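Local coordinates for TadZ (Pseudomonas aeruginosa, PDB 4LDA), which probably takes part in pilus assembly and may bind and hydrolyse ATP, represented here by its N-terminal CheY-like receiver domain, at residues A[10-15]-A[104-109]. Numbering follows the deposited sequence.
Sequences TQHPGE and ITYGAR
Y106 lays one ring face against H12 and E15. The imidazole comes in edge first, its plane at 85° to the phenol and the centroids 4.8 Å apart. This is a T-shaped stack, with H12 CE1 3.6 Å from Y106 CE2. With chi1 at 71°, the H12 ring is swung over its own backbone, and its CE1-NE2 side is the part that meets Y106. On the same face of Y106, E15 CG makes a CH-pi contact, 4.0 Å from the centroid of the Y106 ring. Y106 reaches across with CG anti to its backbone N (chi1 166°). Its ring edge meets the backbone at G14, where Y106 CE1 is 3.3 Å from G14 O. The domain has the CheY-like receiver fold, a five-stranded parallel sheet flanked by helices. Here the loop after strand 102-104 meets the start of helix 13-22. Y106 is the second residue of a type II turn from T105 to A108, and G107 takes the third place with positive phi. Past CG the E15 chain is stretched out, and its carboxylate reaches the loop before the helix. There E15 OE1 accepts a fairly straight hydrogen bond from Q11 N at 2.8 Å. The other oxygen of this buried residue, OE2, is hydrogen-bonded to S55 OG. W18 packs edge-to-face with Y106.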
ATOM      1  N   THR A  10       8.344  -2.013  -0.280  1.00 57.97           N
ATOM      2  CA  THR A  10       9.177  -0.825  -0.125  1.00 57.51           C
ATOM      3  C   THR A  10      10.397  -0.947  -1.005  1.00 64.34           C
ATOM      4  O   THR A  10      10.820  -2.074  -1.308  1.00 66.17           O
ATOM      5  CB  THR A  10       9.557  -0.650   1.354  1.00 60.54           C
ATOM      6  OG1 THR A  10      10.170  -1.856   1.836  1.00 66.22           O
ATOM      7  CG2 THR A  10       8.352  -0.299   2.223  1.00 52.29           C
ATOM      8  N   GLN A  11      10.970   0.196  -1.432  1.00 60.65           N
ATOM      9  CA  GLN A  11      12.159   0.089  -2.266  1.00 63.00           C
ATOM     10  C   GLN A  11      13.436   0.450  -1.437  1.00 70.34           C
ATOM     11  O   GLN A  11      14.547   0.283  -1.949  1.00 72.21           O
ATOM     12  CB  GLN A  11      12.072   0.868  -3.587  1.00 64.42           C
ATOM     13  CG  GLN A  11      11.676   2.316  -3.561  1.00 71.24           C
ATOM     14  CD  GLN A  11      11.301   2.783  -4.963  1.00 81.38           C
ATOM     15  OE1 GLN A  11      11.667   2.181  -5.988  1.00 71.14           O
ATOM     16  NE2 GLN A  11      10.574   3.895  -5.041  1.00 75.66           N
ATOM     17  N   HIS A  12      13.283   0.789  -0.133  1.00 66.90           N
ATOM     18  CA  HIS A  12      14.407   0.966   0.791  1.00 67.54           C
ATOM     19  C   HIS A  12      13.895   0.790   2.256  1.00 66.84           C
ATOM     20  O   HIS A  12      12.714   1.013   2.524  1.00 63.02           O
ATOM     21  CB  HIS A  12      15.184   2.279   0.584  1.00 69.80           C
ATOM     22  CG  HIS A  12      14.473   3.516   0.983  1.00 72.40           C
ATOM     23  ND1 HIS A  12      14.624   4.045   2.250  1.00 74.12           N
ATOM     24  CD2 HIS A  12      13.690   4.339   0.247  1.00 73.43           C
ATOM     25  CE1 HIS A  12      13.901   5.151   2.259  1.00 72.43           C
ATOM     26  NE2 HIS A  12      13.326   5.373   1.071  1.00 72.29           N
ATOM     27  N   PRO A  13      14.771   0.313   3.187  1.00 64.68           N
ATOM     28  CA  PRO A  13      14.323   0.003   4.570  1.00 63.52           C
ATOM     29  C   PRO A  13      13.737   1.178   5.366  1.00 67.14           C
ATOM     30  O   PRO A  13      12.912   0.939   6.260  1.00 65.51           O
ATOM     31  CB  PRO A  13      15.610  -0.465   5.265  1.00 66.37           C
ATOM     32  CG  PRO A  13      16.481  -0.924   4.177  1.00 71.66           C
ATOM     33  CD  PRO A  13      16.190  -0.063   2.999  1.00 67.28           C
ATOM     34  N   GLY A  14      14.178   2.407   5.065  1.00 64.04           N
ATOM     35  CA  GLY A  14      13.689   3.610   5.728  1.00 61.80           C
ATOM     36  C   GLY A  14      12.189   3.772   5.590  1.00 62.00           C
ATOM     37  O   GLY A  14      11.531   4.276   6.503  1.00 62.52           O
ATOM     38  N   GLU A  15      11.635   3.331   4.455  1.00 55.80           N
ATOM     39  CA  GLU A  15      10.196   3.369   4.180  1.00 53.48           C
ATOM     40  C   GLU A  15       9.449   2.393   5.073  1.00 57.94           C
ATOM     41  O   GLU A  15       8.412   2.749   5.610  1.00 58.69           O
ATOM     42  CB  GLU A  15       9.896   3.051   2.713  1.00 54.54           C
ATOM     43  CG  GLU A  15      10.323   4.104   1.716  1.00 64.28           C
ATOM     44  CD  GLU A  15      10.114   3.693   0.269  1.00 81.51           C
ATOM     45  OE1 GLU A  15      10.218   2.483  -0.028  1.00 70.11           O
ATOM     46  OE2 GLU A  15       9.873   4.586  -0.573  1.00 78.71           O
ATOM     47  N   ILE A 104       0.816   8.649  -0.994  1.00 52.30           N
ATOM     48  CA  ILE A 104       1.457   9.346   0.123  1.00 51.67           C
ATOM     49  C   ILE A 104       2.941   9.499  -0.194  1.00 54.60           C
ATOM     50  O   ILE A 104       3.489   8.746  -0.996  1.00 51.94           O
ATOM     51  CB  ILE A 104       1.217   8.644   1.503  1.00 54.01           C
ATOM     52  CG1 ILE A 104       1.609   7.149   1.462  1.00 53.31           C
ATOM     53  CG2 ILE A 104      -0.258   8.822   1.930  1.00 56.76           C
ATOM     54  CD1 ILE A 104       1.577   6.390   2.781  1.00 60.67           C
ATOM     55  N   THR A 105       3.568  10.509   0.391  1.00 52.84           N
ATOM     56  CA  THR A 105       4.994  10.730   0.195  1.00 53.51           C
ATOM     57  C   THR A 105       5.708  10.245   1.452  1.00 55.81           C
ATOM     58  O   THR A 105       5.277  10.506   2.580  1.00 53.62           O
ATOM     59  CB  THR A 105       5.328  12.197  -0.170  1.00 63.39           C
ATOM     60  OG1 THR A 105       4.645  12.525  -1.371  1.00 66.27           O
ATOM     61  CG2 THR A 105       6.828  12.437  -0.391  1.00 64.56           C
ATOM     62  N   TYR A 106       6.797   9.496   1.224  1.00 52.80           N
ATOM     63  CA  TYR A 106       7.662   8.986   2.273  1.00 51.94           C
ATOM     64  C   TYR A 106       8.151  10.129   3.152  1.00 56.70           C
ATOM     65  O   TYR A 106       8.648  11.127   2.642  1.00 57.82           O
ATOM     66  CB  TYR A 106       8.836   8.225   1.655  1.00 52.43           C
ATOM     67  CG  TYR A 106       9.959   7.947   2.614  1.00 52.09           C
ATOM     68  CD1 TYR A 106       9.761   7.147   3.734  1.00 53.66           C
ATOM     69  CD2 TYR A 106      11.240   8.423   2.370  1.00 53.51           C
ATOM     70  CE1 TYR A 106      10.795   6.894   4.631  1.00 55.28           C
ATOM     71  CE2 TYR A 106      12.284   8.169   3.249  1.00 55.48           C
ATOM     72  CZ  TYR A 106      12.062   7.384   4.369  1.00 61.35           C
ATOM     73  OH  TYR A 106      13.082   7.117   5.242  1.00 63.12           O
ATOM     74  N   GLY A 107       7.962   9.994   4.452  1.00 52.75           N
ATOM     75  CA  GLY A 107       8.353  11.017   5.408  1.00 53.22           C
ATOM     76  C   GLY A 107       7.208  11.905   5.837  1.00 58.97           C
ATOM     77  O   GLY A 107       7.420  12.911   6.524  1.00 61.56           O
ATOM     78  N   ALA A 108       5.991  11.567   5.417  1.00 54.59           N
ATOM     79  CA  ALA A 108       4.800  12.323   5.816  1.00 54.18           C
ATOM     80  C   ALA A 108       4.521  12.093   7.306  1.00 58.11           C
ATOM     81  O   ALA A 108       4.899  11.053   7.836  1.00 55.97           O
ATOM     82  CB  ALA A 108       3.610  11.909   4.971  1.00 54.11           C
ATOM     83  N   ARG A 109       3.877  13.049   7.991  1.00 55.82           N
ATOM     84  CA  ARG A 109       3.542  12.923   9.418  1.00 55.30           C
ATOM     85  C   ARG A 109       2.811  11.605   9.694  1.00 60.57           C
ATOM     86  O   ARG A 109       2.003  11.174   8.863  1.00 61.56           O
ATOM     87  CB  ARG A 109       2.668  14.112   9.876  1.00 54.32           C
ATOM     88  CG  ARG A 109       3.409  15.421   9.871  1.00 69.61           C
ATOM     89  CD  ARG A 109       2.518  16.576  10.255  1.00 98.30           C
ATOM     90  NE  ARG A 109       3.253  17.840  10.192  1.00117.46           N
ATOM     91  CZ  ARG A 109       2.731  19.029  10.472  1.00136.48           C
ATOM     92  NH1 ARG A 109       1.459  19.134  10.839  1.00126.95           N
ATOM     93  NH2 ARG A 109       3.477  20.123  10.388  1.00123.11           N
TER